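Local coordinates for protein lysin (Enterococcus phage IMEEF1, PDB 6IST) that probably cleaves the peptidoglycan of its enterococcal host through a CHAP (cysteine, histidine-dependent amidohydrolase/peptidase) domain and binds a calcium ion, at residues 44-56 against 77-91. Sequence-based numbering, arbitrary orientation.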
ATOM      1  N   ARG C  44       9.877  -4.683   4.128  1.00 19.53           N
ATOM      2  CA  ARG C  44      10.974  -4.172   5.000  1.00 17.14           C
ATOM      3  C   ARG C  44      10.932  -4.915   6.359  1.00 18.86           C
ATOM      4  O   ARG C  44      10.103  -4.620   7.222  1.00 18.16           O
ATOM      5  CB  ARG C  44      10.872  -2.642   5.201  1.00 18.48           C
ATOM      6  CG  ARG C  44      11.945  -2.081   6.089  1.00 20.81           C
ATOM      7  CD  ARG C  44      11.922  -0.528   6.180  1.00 26.19           C
ATOM      8  NE  ARG C  44      11.007  -0.170   7.294  1.00 33.70           N
ATOM      9  CZ  ARG C  44      10.754   1.062   7.783  1.00 38.89           C
ATOM     10  NH1 ARG C  44       9.920   1.202   8.823  1.00 36.57           N
ATOM     11  NH2 ARG C  44      11.375   2.136   7.294  1.00 37.45           N
ATOM     12  N   PRO C  45      11.808  -5.917   6.550  1.00 19.03           N
ATOM     13  CA  PRO C  45      11.863  -6.581   7.828  1.00 19.78           C
ATOM     14  C   PRO C  45      12.195  -5.578   8.890  1.00 19.78           C
ATOM     15  O   PRO C  45      12.920  -4.658   8.657  1.00 21.32           O
ATOM     16  CB  PRO C  45      13.035  -7.602   7.666  1.00 19.83           C
ATOM     17  CG  PRO C  45      13.162  -7.778   6.183  1.00 22.41           C
ATOM     18  CD  PRO C  45      12.819  -6.441   5.594  1.00 21.27           C
ATOM     19  N   TYR C  46      11.721  -5.864  10.073  1.00 23.16           N
ATOM     20  CA  TYR C  46      11.844  -4.972  11.200  1.00 25.14           C
ATOM     21  C   TYR C  46      12.932  -5.444  12.160  1.00 20.94           C
ATOM     22  O   TYR C  46      13.217  -6.617  12.293  1.00 21.79           O
ATOM     23  CB  TYR C  46      10.484  -4.945  11.885  1.00 27.84           C
ATOM     24  CG  TYR C  46      10.512  -4.160  13.115  1.00 34.62           C
ATOM     25  CD1 TYR C  46      10.427  -2.758  13.060  1.00 41.18           C
ATOM     26  CD2 TYR C  46      10.640  -4.784  14.353  1.00 36.79           C
ATOM     27  CE1 TYR C  46      10.453  -2.004  14.230  1.00 41.06           C
ATOM     28  CE2 TYR C  46      10.693  -4.026  15.521  1.00 39.97           C
ATOM     29  CZ  TYR C  46      10.581  -2.653  15.441  1.00 39.75           C
ATOM     30  OH  TYR C  46      10.610  -1.917  16.589  1.00 45.40           O
ATOM     31  N   GLY C  47      13.615  -4.515  12.801  1.00 21.48           N
ATOM     32  CA  GLY C  47      14.472  -4.856  13.919  1.00 22.46           C
ATOM     33  C   GLY C  47      15.862  -5.320  13.562  1.00 22.16           C
ATOM     34  O   GLY C  47      16.362  -5.090  12.485  1.00 21.86           O
ATOM     35  N   ASN C  48      16.522  -5.898  14.531  1.00 23.18           N
ATOM     36  CA  ASN C  48      17.834  -6.528  14.335  1.00 21.92           C
ATOM     37  C   ASN C  48      17.593  -7.886  13.725  1.00 18.95           C
ATOM     38  O   ASN C  48      16.463  -8.318  13.634  1.00 18.48           O
ATOM     39  CB  ASN C  48      18.515  -6.706  15.673  1.00 27.32           C
ATOM     40  CG  ASN C  48      18.982  -5.402  16.237  1.00 30.64           C
ATOM     41  OD1 ASN C  48      19.323  -4.531  15.495  1.00 33.39           O
ATOM     42  ND2 ASN C  48      19.049  -5.290  17.572  1.00 34.23           N
ATOM     43  N   ALA C  49      18.665  -8.563  13.350  1.00 18.07           N
ATOM     44  CA  ALA C  49      18.558  -9.877  12.782  1.00 19.30           C
ATOM     45  C   ALA C  49      17.765 -10.863  13.583  1.00 18.39           C
ATOM     46  O   ALA C  49      17.032 -11.668  13.048  1.00 19.95           O
ATOM     47  CB  ALA C  49      19.976 -10.398  12.513  1.00 20.45           C
ATOM     48  N   ILE C  50      17.920 -10.862  14.913  1.00 16.91           N
ATOM     49  CA  ILE C  50      17.279 -11.787  15.754  1.00 18.83           C
ATOM     50  C   ILE C  50      15.763 -11.685  15.718  1.00 20.06           C
ATOM     51  O   ILE C  50      15.081 -12.655  15.983  1.00 20.61           O
ATOM     52  CB  ILE C  50      17.770 -11.611  17.223  1.00 19.68           C
ATOM     53  CG1 ILE C  50      17.311 -12.754  18.139  1.00 20.46           C
ATOM     54  CG2 ILE C  50      17.394 -10.233  17.814  1.00 23.01           C
ATOM     55  CD1 ILE C  50      17.891 -14.076  17.662  1.00 21.43           C
ATOM     56  N   ALA C  51      15.243 -10.491  15.434  1.00 20.05           N
ATOM     57  CA  ALA C  51      13.807 -10.300  15.253  1.00 20.27           C
ATOM     58  C   ALA C  51      13.263 -11.041  14.046  1.00 20.72           C
ATOM     59  O   ALA C  51      12.062 -11.324  13.996  1.00 20.11           O
ATOM     60  CB  ALA C  51      13.434  -8.852  15.135  1.00 23.26           C
ATOM     61  N   LEU C  52      14.108 -11.426  13.083  1.00 18.50           N
ATOM     62  CA  LEU C  52      13.584 -12.368  12.055  1.00 18.20           C
ATOM     63  C   LEU C  52      13.013 -13.733  12.579  1.00 19.82           C
ATOM     64  O   LEU C  52      12.285 -14.460  11.877  1.00 19.63           O
ATOM     65  CB  LEU C  52      14.702 -12.627  11.042  1.00 20.70           C
ATOM     66  CG  LEU C  52      15.154 -11.444  10.190  1.00 22.74           C
ATOM     67  CD1 LEU C  52      16.460 -11.748   9.473  1.00 21.54           C
ATOM     68  CD2 LEU C  52      14.088 -10.967   9.193  1.00 22.87           C
ATOM     69  N   VAL C  53      13.366 -14.154  13.774  1.00 20.73           N
ATOM     70  CA  VAL C  53      12.908 -15.434  14.330  1.00 21.58           C
ATOM     71  C   VAL C  53      11.405 -15.383  14.497  1.00 23.62           C
ATOM     72  O   VAL C  53      10.717 -16.345  14.262  1.00 22.48           O
ATOM     73  CB  VAL C  53      13.590 -15.732  15.691  1.00 21.00           C
ATOM     74  CG1 VAL C  53      12.885 -16.841  16.450  1.00 26.06           C
ATOM     75  CG2 VAL C  53      14.996 -16.147  15.472  1.00 20.65           C
ATOM     76  N   ASP C  54      10.875 -14.254  14.910  1.00 24.09           N
ATOM     77  CA  ASP C  54       9.453 -14.313  15.238  1.00 28.95           C
ATOM     78  C   ASP C  54       8.579 -13.143  14.759  1.00 26.08           C
ATOM     79  O   ASP C  54       7.386 -13.156  14.991  1.00 26.19           O
ATOM     80  CB  ASP C  54       9.379 -14.420  16.766  1.00 33.25           C
ATOM     81  CG  ASP C  54       9.806 -13.135  17.438  1.00 39.49           C
ATOM     82  OD1 ASP C  54       9.311 -12.896  18.568  1.00 56.48           O
ATOM     83  OD2 ASP C  54      10.630 -12.380  16.861  1.00 40.20           O
ATOM     84  N   GLN C  55       9.111 -12.211  14.002  1.00 25.14           N
ATOM     85  CA  GLN C  55       8.245 -11.138  13.499  1.00 22.06           C
ATOM     86  C   GLN C  55       7.301 -11.695  12.432  1.00 22.18           C
ATOM     87  O   GLN C  55       7.587 -12.704  11.763  1.00 18.15           O
ATOM     88  CB  GLN C  55       9.051  -9.996  12.952  1.00 23.75           C
ATOM     89  CG  GLN C  55       9.734 -10.256  11.624  1.00 23.54           C
ATOM     90  CD  GLN C  55      10.708  -9.135  11.240  1.00 23.77           C
ATOM     91  OE1 GLN C  55      10.417  -8.393  10.342  1.00 20.15           O
ATOM     92  NE2 GLN C  55      11.862  -9.028  11.917  1.00 21.24           N
ATOM     93  N   PRO C  56       6.127 -11.076  12.279  1.00 24.04           N
ATOM     94  CA  PRO C  56       5.222 -11.524  11.202  1.00 21.18           C
ATOM     95  C   PRO C  56       5.823 -11.377   9.803  1.00 21.32           C
ATOM     96  O   PRO C  56       6.692 -10.498   9.536  1.00 19.12           O
ATOM     97  CB  PRO C  56       3.994 -10.589  11.345  1.00 25.15           C
ATOM     98  CG  PRO C  56       4.252  -9.731  12.533  1.00 25.27           C
ATOM     99  CD  PRO C  56       5.695  -9.803  12.887  1.00 25.44           C
ATOM    100  N   VAL C  77      16.640 -16.552   3.260  1.00 18.24           N
ATOM    101  CA  VAL C  77      17.233 -15.573   4.191  1.00 20.38           C
ATOM    102  C   VAL C  77      17.650 -16.404   5.420  1.00 19.88           C
ATOM    103  O   VAL C  77      16.823 -17.062   6.033  1.00 16.93           O
ATOM    104  CB  VAL C  77      16.203 -14.503   4.601  1.00 20.07           C
ATOM    105  CG1 VAL C  77      16.781 -13.653   5.738  1.00 21.03           C
ATOM    106  CG2 VAL C  77      15.741 -13.651   3.433  1.00 25.08           C
ATOM    107  N   MET C  78      18.933 -16.395   5.786  1.00 16.51           N
ATOM    108  CA  MET C  78      19.485 -17.145   6.859  1.00 18.78           C
ATOM    109  C   MET C  78      19.390 -16.352   8.094  1.00 19.50           C
ATOM    110  O   MET C  78      19.588 -15.117   8.108  1.00 21.86           O
ATOM    111  CB  MET C  78      20.964 -17.373   6.580  1.00 21.42           C
ATOM    112  CG  MET C  78      21.246 -18.128   5.340  1.00 21.98           C
ATOM    113  SD  MET C  78      20.580 -19.765   5.211  1.00 17.10           S
ATOM    114  CE  MET C  78      20.916 -20.396   6.892  1.00 22.35           C
ATOM    115  N   ILE C  79      19.103 -17.047   9.138  1.00 17.76           N
ATOM    116  CA  ILE C  79      18.995 -16.502  10.462  1.00 18.03           C
ATOM    117  C   ILE C  79      19.881 -17.246  11.450  1.00 17.52           C
ATOM    118  O   ILE C  79      19.709 -18.456  11.671  1.00 16.06           O
ATOM    119  CB  ILE C  79      17.529 -16.591  10.933  1.00 20.47           C
ATOM    120  CG1 ILE C  79      16.504 -16.127   9.886  1.00 22.18           C
ATOM    121  CG2 ILE C  79      17.386 -15.805  12.246  1.00 23.07           C
ATOM    122  CD1 ILE C  79      15.106 -16.519  10.280  1.00 21.91           C
ATOM    123  N   TRP C  80      20.780 -16.512  12.112  1.00 19.53           N
ATOM    124  CA  TRP C  80      21.543 -16.999  13.224  1.00 17.67           C
ATOM    125  C   TRP C  80      20.922 -16.457  14.448  1.00 18.96           C
ATOM    126  O   TRP C  80      20.741 -15.199  14.546  1.00 17.95           O
ATOM    127  CB  TRP C  80      22.925 -16.522  13.154  1.00 18.91           C
ATOM    128  CG  TRP C  80      23.854 -17.170  12.193  1.00 18.22           C
ATOM    129  CD1 TRP C  80      24.836 -18.106  12.496  1.00 18.60           C
ATOM    130  CD2 TRP C  80      23.948 -16.956  10.768  1.00 18.87           C
ATOM    131  NE1 TRP C  80      25.529 -18.440  11.349  1.00 19.57           N
ATOM    132  CE2 TRP C  80      24.991 -17.789  10.281  1.00 17.56           C
ATOM    133  CE3 TRP C  80      23.249 -16.206   9.875  1.00 18.49           C
ATOM    134  CZ2 TRP C  80      25.324 -17.813   8.911  1.00 18.91           C
ATOM    135  CZ3 TRP C  80      23.615 -16.173   8.511  1.00 18.90           C
ATOM    136  CH2 TRP C  80      24.635 -17.013   8.069  1.00 18.93           C
ATOM    137  N   GLY C  81      20.599 -17.350  15.373  1.00 18.18           N
ATOM    138  CA  GLY C  81      19.931 -16.883  16.626  1.00 20.10           C
ATOM    139  C   GLY C  81      20.259 -17.628  17.891  1.00 20.56           C
ATOM    140  O   GLY C  81      19.519 -17.466  18.871  1.00 23.57           O
ATOM    141  N   LEU C  82      21.276 -18.481  17.887  1.00 18.93           N
ATOM    142  CA  LEU C  82      21.582 -19.379  19.008  1.00 20.81           C
ATOM    143  C   LEU C  82      22.919 -19.080  19.540  1.00 20.62           C
ATOM    144  O   LEU C  82      23.810 -18.665  18.810  1.00 20.05           O
ATOM    145  CB  LEU C  82      21.542 -20.843  18.601  1.00 22.29           C
ATOM    146  CG  LEU C  82      20.133 -21.203  18.073  1.00 26.94           C
ATOM    147  CD1 LEU C  82      20.182 -22.598  17.441  1.00 37.20           C
ATOM    148  CD2 LEU C  82      19.111 -21.134  19.165  1.00 29.15           C
ATOM    149  N   GLY C  83      23.108 -19.269  20.840  1.00 20.34           N
ATOM    150  CA  GLY C  83      24.449 -19.068  21.397  1.00 21.43           C
ATOM    151  C   GLY C  83      24.801 -17.586  21.454  1.00 22.68           C
ATOM    152  O   GLY C  83      23.971 -16.753  21.888  1.00 24.51           O
ATOM    153  N   TYR C  84      26.007 -17.232  20.988  1.00 22.09           N
ATOM    154  CA  TYR C  84      26.403 -15.800  20.824  1.00 27.57           C
ATOM    155  C   TYR C  84      25.414 -14.950  20.029  1.00 23.57           C
ATOM    156  O   TYR C  84      25.270 -13.772  20.259  1.00 25.58           O
ATOM    157  CB  TYR C  84      27.754 -15.647  20.095  1.00 32.50           C
ATOM    158  CG  TYR C  84      28.936 -16.052  20.923  1.00 40.53           C
ATOM    159  CD1 TYR C  84      29.264 -15.362  22.097  1.00 48.49           C
ATOM    160  CD2 TYR C  84      29.733 -17.133  20.554  1.00 44.27           C
ATOM    161  CE1 TYR C  84      30.346 -15.751  22.878  1.00 48.39           C
ATOM    162  CE2 TYR C  84      30.809 -17.535  21.327  1.00 48.19           C
ATOM    163  CZ  TYR C  84      31.128 -16.839  22.480  1.00 53.29           C
ATOM    164  OH  TYR C  84      32.237 -17.242  23.214  1.00 53.44           O
ATOM    165  N   TYR C  85      24.714 -15.541  19.083  1.00 19.69           N
ATOM    166  CA  TYR C  85      23.873 -14.830  18.208  1.00 20.45           C
ATOM    167  C   TYR C  85      22.502 -14.571  18.818  1.00 21.22           C
ATOM    168  O   TYR C  85      21.669 -13.962  18.182  1.00 21.65           O
ATOM    169  CB  TYR C  85      23.712 -15.663  16.929  1.00 23.70           C
ATOM    170  CG  TYR C  85      25.032 -15.896  16.259  1.00 22.66           C
ATOM    171  CD1 TYR C  85      25.609 -14.902  15.518  1.00 28.12           C
ATOM    172  CD2 TYR C  85      25.656 -17.098  16.337  1.00 25.17           C
ATOM    173  CE1 TYR C  85      26.831 -15.098  14.888  1.00 29.95           C
ATOM    174  CE2 TYR C  85      26.882 -17.310  15.743  1.00 25.05           C
ATOM    175  CZ  TYR C  85      27.435 -16.325  15.000  1.00 28.14           C
ATOM    176  OH  TYR C  85      28.655 -16.541  14.371  1.00 38.20           O
ATOM    177  N   ALA C  86      22.243 -15.061  20.057  1.00 18.92           N
ATOM    178  CA  ALA C  86      20.901 -14.949  20.607  1.00 20.18           C
ATOM    179  C   ALA C  86      20.633 -13.484  20.908  1.00 21.36           C
ATOM    180  O   ALA C  86      19.481 -13.056  20.904  1.00 22.50           O
ATOM    181  CB  ALA C  86      20.688 -15.845  21.835  1.00 20.72           C
ATOM    182  N   GLN C  87      21.664 -12.692  21.162  1.00 23.96           N
ATOM    183  CA  GLN C  87      21.392 -11.315  21.512  1.00 25.17           C
ATOM    184  C   GLN C  87      20.908 -10.426  20.365  1.00 24.61           C
ATOM    185  O   GLN C  87      19.846  -9.779  20.475  1.00 22.77           O
ATOM    186  CB  GLN C  87      22.612 -10.729  22.164  1.00 28.56           C
ATOM    187  CG  GLN C  87      22.295  -9.397  22.764  1.00 32.28           C
ATOM    188  CD  GLN C  87      23.451  -8.863  23.572  1.00 39.70           C
ATOM    189  OE1 GLN C  87      24.575  -9.339  23.438  1.00 41.00           O
ATOM    190  NE2 GLN C  87      23.197  -7.805  24.345  1.00 42.25           N
ATOM    191  N   TYR C  88      21.705 -10.340  19.291  1.00 20.85           N
ATOM    192  CA  TYR C  88      21.434  -9.497  18.140  1.00 22.28           C
ATOM    193  C   TYR C  88      21.124 -10.234  16.838  1.00 20.90           C
ATOM    194  O   TYR C  88      20.571  -9.659  15.928  1.00 21.71           O
ATOM    195  CB  TYR C  88      22.604  -8.609  17.888  1.00 26.87           C
ATOM    196  CG  TYR C  88      22.881  -7.677  19.038  1.00 31.07           C
ATOM    197  CD1 TYR C  88      21.963  -6.688  19.380  1.00 38.35           C
ATOM    198  CD2 TYR C  88      24.049  -7.787  19.772  1.00 36.55           C
ATOM    199  CE1 TYR C  88      22.211  -5.824  20.449  1.00 44.60           C
ATOM    200  CE2 TYR C  88      24.312  -6.923  20.852  1.00 41.37           C
ATOM    201  CZ  TYR C  88      23.393  -5.949  21.173  1.00 45.17           C
ATOM    202  OH  TYR C  88      23.636  -5.092  22.221  1.00 53.79           O
ATOM    203  N   GLY C  89      21.599 -11.471  16.753  1.00 18.85           N
ATOM    204  CA  GLY C  89      21.487 -12.282  15.558  1.00 18.71           C
ATOM    205  C   GLY C  89      22.489 -11.959  14.463  1.00 18.12           C
ATOM    206  O   GLY C  89      23.326 -11.086  14.561  1.00 20.51           O
ATOM    207  N   HIS C  90      22.398 -12.745  13.403  1.00 13.18           N
ATOM    208  CA  HIS C  90      23.107 -12.440  12.168  1.00 12.72           C
ATOM    209  C   HIS C  90      22.208 -12.903  11.057  1.00 12.26           C
ATOM    210  O   HIS C  90      21.373 -13.750  11.269  1.00 14.58           O
ATOM    211  CB  HIS C  90      24.436 -13.205  12.177  1.00 14.73           C
ATOM    212  CG  HIS C  90      25.258 -12.959  10.963  1.00 15.58           C
ATOM    213  ND1 HIS C  90      25.732 -11.727  10.595  1.00 19.70           N
ATOM    214  CD2 HIS C  90      25.634 -13.815  10.001  1.00 19.56           C
ATOM    215  CE1 HIS C  90      26.372 -11.826   9.443  1.00 18.12           C
ATOM    216  NE2 HIS C  90      26.321 -13.101   9.066  1.00 18.40           N
ATOM    217  N   THR C  91      22.441 -12.399   9.840  1.00 12.21           N
ATOM    218  CA  THR C  91      21.640 -12.776   8.695  1.00 14.63           C
ATOM    219  C   THR C  91      22.463 -12.591   7.463  1.00 14.79           C
ATOM    220  O   THR C  91      23.528 -12.056   7.519  1.00 13.96           O
ATOM    221  CB  THR C  91      20.344 -11.951   8.645  1.00 15.45           C
ATOM    222  OG1 THR C  91      19.498 -12.434   7.601  1.00 16.58           O
ATOM    223  CG2 THR C  91      20.617 -10.416   8.440  1.00 15.60           C
TER
HETATM  224  O   HOH W   1      18.339  -7.416  19.684  1.00 32.49           O
HETATM  225  O   HOH W   2      21.216  -7.297  13.675  1.00 30.69           O
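Ile50 N donates to Tyr88 O over 3.1 Å, the one direct hydrogen bond between residues 44-56 and 77-91. It arrives well above the carbonyl plane and is bent, with an N-H...O angle of 146°. Two waters supplement it. One accepts from Asn48 ND2 and donates to Gln87 O; the other accepts from Ala49 N and bridges weakly to the same Tyr88 O. The Asn48 amide also reaches the rim of the Tyr88 ring, ND2 lying 3.7 Å from CD1 near the ring plane, with the two flat groups 78° apart. Within the loop 44-56, Gln55 NE2 donates to Tyr46 O and Ala51 O, while OE1 accepts from Tyr46 N in a nearly straight bond.

Ile50 and Ala49 pack against the backbone of the loop 81-89 and the start of strand 90-94. Ile50 CG1 lies 3.5 Å from Ala86 O, and CG2 faces Gln87 O. With CG1 anti to the backbone N (chi1 -169°), CD1 extends to Gly81 CA at 3.6 Å. Ala49 CB rests on the Gly89-His90 peptide, 3.5 Å from His90 N. Gly89, with positive phi, brings its backbone close against Ile50.

The two strands are antiparallel neighbours in the CHAP-domain sheet, paired through Trp80 and His90, and the loop 44-56 packs beside their connection. His90 NE2 bonds Asp108, and its side chain touches Cys29, an arrangement consistent with the Cys-His-Asp triad of a cysteine peptidase.

Deeper in, the Leu52 and Thr91 side chains cross at about a right angle, with Leu52 CD1 3.6 Å from Thr91 OG1. That hydroxyl donates to Met78 O and also bonds Thr33 on helix 29-41. Ile79 sends CD1 to Leu52 CB (4.0 Å) and CG2 to Val53 CG2.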